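Local atomic coordinates of beta-N-acetylglucosaminidase-like protein Glycoside hydrolase family 20 (Flavobacterium johnsoniae, PDB entry 6YHH), a protein that probably hydrolyses terminal N-acetylglucosamine residues from chitin-derived oligosaccharides, acting as a family 20 beta-N-acetylhexosaminidase in bacterial chitin breakdown. Residues E90-S95 with K174-H179; H179-D184 with T449-L454. All blocks are in the same frame, centred on the assembly; numbering follows the deposited sequence.

Contact 1 of 2, residues E90-S95 with K174-H179; sequences EDESYS and KMNVFH
The carboxylate of Glu92 and the side-chain amide of Asn176 have nearly parallel planes, 16° apart, but stepped: the two side chains cross at about a right angle, and Asn176 ND2 reaches Glu92 OE2 at 3.3 Å from well off the carboxylate plane. This is a close polar approach without hydrogen-bond geometry. Asn176 ND2 donates instead to Thr145 O and Asn176 OD1 accepts from Arg147 N, while Glu92 OE1 takes a hydrogen bond from His115 and a salt bridge from Arg147. The other flat group, the Tyr94 ring, is approached obliquely at its hydroxyl end by the last methylene of Lys174, with Tyr94 OH 3.8 Å from Lys174 CE. The lysine runs extended until chi4 (82°) bends NZ aside, and both NZ and the tyrosine hydroxyl hydrogen-bond to Thr119 OG1, so that one threonine ties the two ends together. Lys174, with its positive phi, is the C-prime residue of the Schellman motif ending helix 160-172. The contact thus joins the start of strand 94-99, in the N-terminal domain, to the turn between helix 160-172 and strand 177-184 of the catalytic barrel, with Trp476 of helix 467-476 packed against both Tyr94 and Lys174.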
loop_
_atom_site.group_PDB
_atom_site.type_symbol
_atom_site.label_atom_id
_atom_site.label_comp_id
_atom_site.label_asym_id
_atom_site.label_seq_id
_atom_site.Cartn_x
_atom_site.Cartn_y
_atom_site.Cartn_z
ATOM N N GLU A 90 -0.283 20.968 25.426
ATOM C CA GLU A 90 0.652 21.823 24.761
ATOM C C GLU A 90 -0.059 22.952 24.068
ATOM O O GLU A 90 -1.194 22.844 23.634
ATOM C CB GLU A 90 1.416 21.030 23.706
ATOM C CG GLU A 90 2.402 20.039 24.214
ATOM C CD GLU A 90 3.664 20.729 24.701
ATOM O OE1 GLU A 90 4.401 21.439 23.894
ATOM O OE2 GLU A 90 3.851 20.603 25.932
ATOM N N ASP A 91 0.652 24.059 23.911
ATOM C CA ASP A 91 0.180 25.149 23.094
ATOM C C ASP A 91 0.402 24.775 21.634
ATOM O O ASP A 91 1.568 24.684 21.158
ATOM C CB ASP A 91 0.996 26.455 23.415
ATOM C CG ASP A 91 0.536 27.616 22.634
ATOM O OD1 ASP A 91 -0.129 27.481 21.618
ATOM O OD2 ASP A 91 0.888 28.787 22.951
ATOM N N GLU A 92 -0.686 24.442 20.934
ATOM C CA GLU A 92 -0.638 23.942 19.540
ATOM C C GLU A 92 -1.117 25.012 18.596
ATOM O O GLU A 92 -1.431 24.743 17.428
ATOM C CB GLU A 92 -1.576 22.691 19.414
ATOM C CG GLU A 92 -1.066 21.506 20.166
ATOM C CD GLU A 92 -2.023 20.349 19.955
ATOM O OE1 GLU A 92 -1.936 19.766 18.836
ATOM O OE2 GLU A 92 -2.895 20.092 20.812
ATOM N N SER A 93 -1.166 26.243 19.084
ATOM C CA SER A 93 -1.669 27.356 18.261
ATOM C C SER A 93 -0.691 27.786 17.170
ATOM O O SER A 93 0.501 27.504 17.251
ATOM C CB SER A 93 -1.929 28.601 19.138
ATOM O OG SER A 93 -0.765 29.191 19.736
ATOM N N TYR A 94 -1.194 28.517 16.173
ATOM C CA TYR A 94 -0.347 29.071 15.125
ATOM C C TYR A 94 -1.125 30.156 14.453
ATOM O O TYR A 94 -2.379 30.202 14.577
ATOM C CB TYR A 94 0.111 28.012 14.067
ATOM C CG TYR A 94 -1.057 27.476 13.244
ATOM C CD1 TYR A 94 -1.871 26.428 13.735
ATOM C CD2 TYR A 94 -1.429 28.070 12.055
ATOM C CE1 TYR A 94 -2.985 26.011 13.032
ATOM C CE2 TYR A 94 -2.536 27.663 11.358
ATOM C CZ TYR A 94 -3.340 26.669 11.831
ATOM O OH TYR A 94 -4.494 26.380 11.110
ATOM N N SER A 95 -0.380 31.019 13.725
ATOM C CA SER A 95 -0.984 31.930 12.754
ATOM C C SER A 95 -0.320 31.717 11.399
ATOM O O SER A 95 0.838 31.294 11.312
ATOM C CB SER A 95 -0.858 33.414 13.141
ATOM O OG SER A 95 0.492 33.712 13.191
ATOM N N LYS A 174 -4.709 17.281 11.887
ATOM C CA LYS A 174 -4.376 17.895 13.188
ATOM C C LYS A 174 -4.756 17.071 14.391
ATOM O O LYS A 174 -5.046 17.598 15.476
ATOM C CB LYS A 174 -4.927 19.304 13.285
ATOM C CG LYS A 174 -4.448 20.197 12.200
ATOM C CD LYS A 174 -4.877 21.655 12.430
ATOM C CE LYS A 174 -4.466 22.572 11.290
ATOM N NZ LYS A 174 -5.434 22.484 10.167
ATOM N N MET A 175 -4.818 15.733 14.207
ATOM C CA MET A 175 -5.042 14.833 15.319
ATOM C C MET A 175 -3.722 14.471 15.998
ATOM O O MET A 175 -2.717 14.352 15.312
ATOM C CB MET A 175 -5.791 13.584 14.833
ATOM C CG MET A 175 -7.130 13.956 14.320
ATOM S SD MET A 175 -7.991 12.498 13.582
ATOM C CE MET A 175 -8.318 11.470 15.033
ATOM N N ASN A 176 -3.730 14.352 17.321
ATOM C CA ASN A 176 -2.466 14.245 18.079
ATOM C C ASN A 176 -2.330 13.116 19.002
ATOM O O ASN A 176 -1.316 13.068 19.745
ATOM C CB ASN A 176 -2.190 15.540 18.859
ATOM C CG ASN A 176 -3.245 15.829 19.900
ATOM O OD1 ASN A 176 -4.294 15.170 19.985
ATOM N ND2 ASN A 176 -2.946 16.779 20.747
ATOM N N VAL A 177 -3.254 12.150 18.984
ATOM C CA VAL A 177 -3.166 10.957 19.827
ATOM C C VAL A 177 -3.441 9.718 18.975
ATOM O O VAL A 177 -4.442 9.637 18.222
ATOM C CB VAL A 177 -4.116 10.986 20.999
ATOM C CG1 VAL A 177 -4.072 9.704 21.754
ATOM C CG2 VAL A 177 -3.886 12.200 21.930
ATOM N N PHE A 178 -2.542 8.760 19.124
ATOM C CA PHE A 178 -2.724 7.432 18.491
ATOM C C PHE A 178 -2.759 6.418 19.601
ATOM O O PHE A 178 -1.785 6.220 20.311
ATOM C CB PHE A 178 -1.596 7.177 17.566
ATOM C CG PHE A 178 -1.599 5.799 16.916
ATOM C CD1 PHE A 178 -2.490 5.499 15.888
ATOM C CD2 PHE A 178 -0.763 4.806 17.345
ATOM C CE1 PHE A 178 -2.507 4.264 15.298
ATOM C CE2 PHE A 178 -0.804 3.557 16.695
ATOM C CZ PHE A 178 -1.644 3.326 15.683
ATOM N N HIS A 179 -3.926 5.855 19.825
ATOM C CA HIS A 179 -4.134 4.871 20.875
ATOM C C HIS A 179 -4.043 3.478 20.204
ATOM O O HIS A 179 -4.772 3.119 19.300
ATOM C CB HIS A 179 -5.453 5.173 21.571
ATOM C CG HIS A 179 -6.025 4.106 22.447
ATOM N ND1 HIS A 179 -7.320 4.216 22.910
ATOM C CD2 HIS A 179 -5.545 2.922 22.942
ATOM C CE1 HIS A 179 -7.634 3.139 23.601
ATOM N NE2 HIS A 179 -6.578 2.348 23.648
#

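Contact 2 of 2, residues H179-D184 with T449-L454; sequences HWHLVD and TMWTEL
Trp451 drives the edge of its six-membered ring into one face of the His181 imidazole, a T-shaped pair with planes at 77° and centroids 4.8 Å apart. Trp451 CZ3 does most of the touching: it sits over the centre of the imidazole, 3.6 Å from His181 NE2, and Trp451 CH2 follows at 3.9 Å from His181 ND1. The histidine CG is anti to the backbone N (chi1 -177°), which carries the ring out from its strand towards the tryptophan.

What fixes the imidazole is a hydrogen bond at each nitrogen. His181 NE2 donates to Asp184 OD2 at 2.6 Å, close to the ring plane and fairly straight at 161°, using the anti lone pair of the carboxylate; His181 ND1 bonds to Glu230 OE1, the same oxygen that His179 NE2 contacts. With both nitrogens engaged, rotation of the ring is restrained and its face stays turned to Trp451. On the tryptophan side, Tyr413 meets the indole, and Met150, Asp152 and Arg155 touch it.

A Tris molecule, probably from the crystallisation liquor, lies about 3 Å from the Trp451 side chain and may mark the pocket; the side chain of Glu317, the predicted proton donor, is about 7 Å from that of Trp451, consistent with a place in the substrate pocket. The pair spans the C-terminal ends of strands 177-184 and 443-450 in the TIM-type barrel, with strand 146-152 between them.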
loop_
_atom_site.group_PDB
_atom_site.type_symbol
_atom_site.label_atom_id
_atom_site.label_comp_id
_atom_site.label_asym_id
_atom_site.label_seq_id
_atom_site.Cartn_x
_atom_site.Cartn_y
_atom_site.Cartn_z
ATOM N N HIS A 179 -3.926 5.855 19.825
ATOM C CA HIS A 179 -4.134 4.871 20.875
ATOM C C HIS A 179 -4.043 3.478 20.204
ATOM O O HIS A 179 -4.772 3.119 19.300
ATOM C CB HIS A 179 -5.453 5.173 21.571
ATOM C CG HIS A 179 -6.025 4.106 22.447
ATOM N ND1 HIS A 179 -7.320 4.216 22.910
ATOM C CD2 HIS A 179 -5.545 2.922 22.942
ATOM C CE1 HIS A 179 -7.634 3.139 23.601
ATOM N NE2 HIS A 179 -6.578 2.348 23.648
ATOM N N TRP A 180 -3.118 2.680 20.719
ATOM C CA TRP A 180 -2.753 1.403 20.045
ATOM C C TRP A 180 -3.266 0.238 20.914
ATOM O O TRP A 180 -2.750 -0.051 22.015
ATOM C CB TRP A 180 -1.234 1.368 19.868
ATOM C CG TRP A 180 -0.664 0.577 18.709
ATOM C CD1 TRP A 180 -1.298 -0.183 17.763
ATOM C CD2 TRP A 180 0.740 0.554 18.364
ATOM N NE1 TRP A 180 -0.404 -0.653 16.834
ATOM C CE2 TRP A 180 0.867 -0.209 17.174
ATOM C CE3 TRP A 180 1.862 1.136 18.923
ATOM C CZ2 TRP A 180 2.092 -0.404 16.558
ATOM C CZ3 TRP A 180 3.096 0.902 18.338
ATOM C CH2 TRP A 180 3.179 0.149 17.153
ATOM N N HIS A 181 -4.323 -0.401 20.436
ATOM C CA HIS A 181 -4.987 -1.502 21.150
ATOM C C HIS A 181 -4.293 -2.774 20.721
ATOM O O HIS A 181 -4.587 -3.311 19.634
ATOM C CB HIS A 181 -6.518 -1.456 20.849
ATOM C CG HIS A 181 -7.338 -2.490 21.583
ATOM N ND1 HIS A 181 -7.918 -2.220 22.798
ATOM C CD2 HIS A 181 -7.647 -3.792 21.316
ATOM C CE1 HIS A 181 -8.514 -3.299 23.250
ATOM N NE2 HIS A 181 -8.410 -4.251 22.352
ATOM N N LEU A 182 -3.302 -3.178 21.544
ATOM C CA LEU A 182 -2.266 -4.083 21.166
ATOM C C LEU A 182 -2.465 -5.543 21.615
ATOM O O LEU A 182 -1.680 -6.422 21.245
ATOM C CB LEU A 182 -0.922 -3.570 21.706
ATOM C CG LEU A 182 -0.318 -2.369 21.015
ATOM C CD1 LEU A 182 0.661 -1.661 21.930
ATOM C CD2 LEU A 182 0.365 -2.915 19.809
ATOM N N VAL A 183 -3.594 -5.789 22.278
ATOM C CA VAL A 183 -3.952 -7.069 22.810
ATOM C C VAL A 183 -5.466 -7.181 22.936
ATOM O O VAL A 183 -6.129 -6.203 23.324
ATOM C CB VAL A 183 -3.358 -7.283 24.248
ATOM C CG1 VAL A 183 -3.662 -8.725 24.648
ATOM C CG2 VAL A 183 -1.844 -6.893 24.284
ATOM N N ASP A 184 -6.020 -8.341 22.565
ATOM C CA ASP A 184 -7.400 -8.635 22.808
ATOM C C ASP A 184 -7.530 -10.159 22.709
ATOM O O ASP A 184 -6.485 -10.913 22.720
ATOM C CB ASP A 184 -8.311 -7.863 21.828
ATOM C CG ASP A 184 -9.643 -7.541 22.408
ATOM O OD1 ASP A 184 -10.439 -8.512 22.610
ATOM O OD2 ASP A 184 -9.928 -6.382 22.704
ATOM N N THR A 449 -12.652 5.216 17.390
ATOM C CA THR A 449 -12.159 3.879 17.687
ATOM C C THR A 449 -12.346 2.939 16.514
ATOM O O THR A 449 -13.454 2.539 16.205
ATOM C CB THR A 449 -12.827 3.218 18.902
ATOM O OG1 THR A 449 -14.270 3.127 18.695
ATOM C CG2 THR A 449 -12.545 3.990 20.166
ATOM N N MET A 450 -11.259 2.563 15.861
ATOM C CA MET A 450 -11.307 1.583 14.774
ATOM C C MET A 450 -11.015 0.173 15.231
ATOM O O MET A 450 -9.865 -0.319 15.173
ATOM C CB MET A 450 -10.387 1.917 13.614
ATOM C CG MET A 450 -10.675 1.012 12.395
ATOM S SD MET A 450 -12.369 1.154 11.794
ATOM C CE MET A 450 -12.492 -0.429 10.948
ATOM N N TRP A 451 -12.048 -0.452 15.764
ATOM C CA TRP A 451 -12.096 -1.879 16.058
ATOM C C TRP A 451 -12.016 -2.673 14.728
ATOM O O TRP A 451 -12.597 -2.257 13.727
ATOM C CB TRP A 451 -13.298 -2.248 16.834
ATOM C CG TRP A 451 -13.470 -1.468 18.089
ATOM C CD1 TRP A 451 -14.276 -0.389 18.281
ATOM C CD2 TRP A 451 -12.652 -1.556 19.257
ATOM N NE1 TRP A 451 -14.079 0.150 19.552
ATOM C CE2 TRP A 451 -13.049 -0.521 20.133
ATOM C CE3 TRP A 451 -11.624 -2.380 19.626
ATOM C CZ2 TRP A 451 -12.526 -0.396 21.425
ATOM C CZ3 TRP A 451 -11.101 -2.267 20.894
ATOM C CH2 TRP A 451 -11.525 -1.292 21.772
ATOM N N THR A 452 -11.246 -3.773 14.721
ATOM C CA THR A 452 -10.926 -4.448 13.442
ATOM C C THR A 452 -11.444 -5.856 13.241
ATOM O O THR A 452 -10.953 -6.548 12.339
ATOM C CB THR A 452 -9.429 -4.350 13.154
ATOM O OG1 THR A 452 -8.657 -4.967 14.207
ATOM C CG2 THR A 452 -8.975 -2.958 12.947
ATOM N N GLU A 453 -12.547 -6.219 13.900
ATOM C CA GLU A 453 -13.208 -7.480 13.581
ATOM C C GLU A 453 -13.445 -7.649 12.101
ATOM O O GLU A 453 -13.262 -8.773 11.556
ATOM C CB GLU A 453 -14.541 -7.608 14.244
ATOM C CG GLU A 453 -14.531 -7.734 15.774
ATOM C CD GLU A 453 -14.506 -6.496 16.589
ATOM O OE1 GLU A 453 -14.099 -5.415 16.072
ATOM O OE2 GLU A 453 -14.980 -6.613 17.768
ATOM N N LEU A 454 -13.904 -6.559 11.431
ATOM C CA LEU A 454 -14.337 -6.612 10.089
ATOM C C LEU A 454 -13.530 -5.713 9.126
ATOM O O LEU A 454 -14.077 -5.242 8.130
ATOM C CB LEU A 454 -15.835 -6.256 9.978
ATOM C CG LEU A 454 -16.780 -7.080 10.875
ATOM C CD1 LEU A 454 -18.263 -6.582 10.834
ATOM C CD2 LEU A 454 -16.678 -8.607 10.575
#

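How the contacts relate
Both contacts are buried, and both use strand 177-184 of the barrel sheet, contact 1 at its entry and contact 2 at its exit; their ranges overlap at His179, which takes no direct part in either, and their centres lie 23 Å apart. Contact 1 crosses between domains, away from the annotated catalytic site, and its chemistry mixes a carboxylate-amide approach with an aliphatic-aromatic contact, the polar ends being bonded to neighbours such as Arg147 and Thr119. Contact 2 stays inside the catalytic domain, closer to the predicted proton donor, and rests on an aromatic pair whose histidine is held by carboxylates. Along the chain they are in series, contact 1 closing before contact 2 opens.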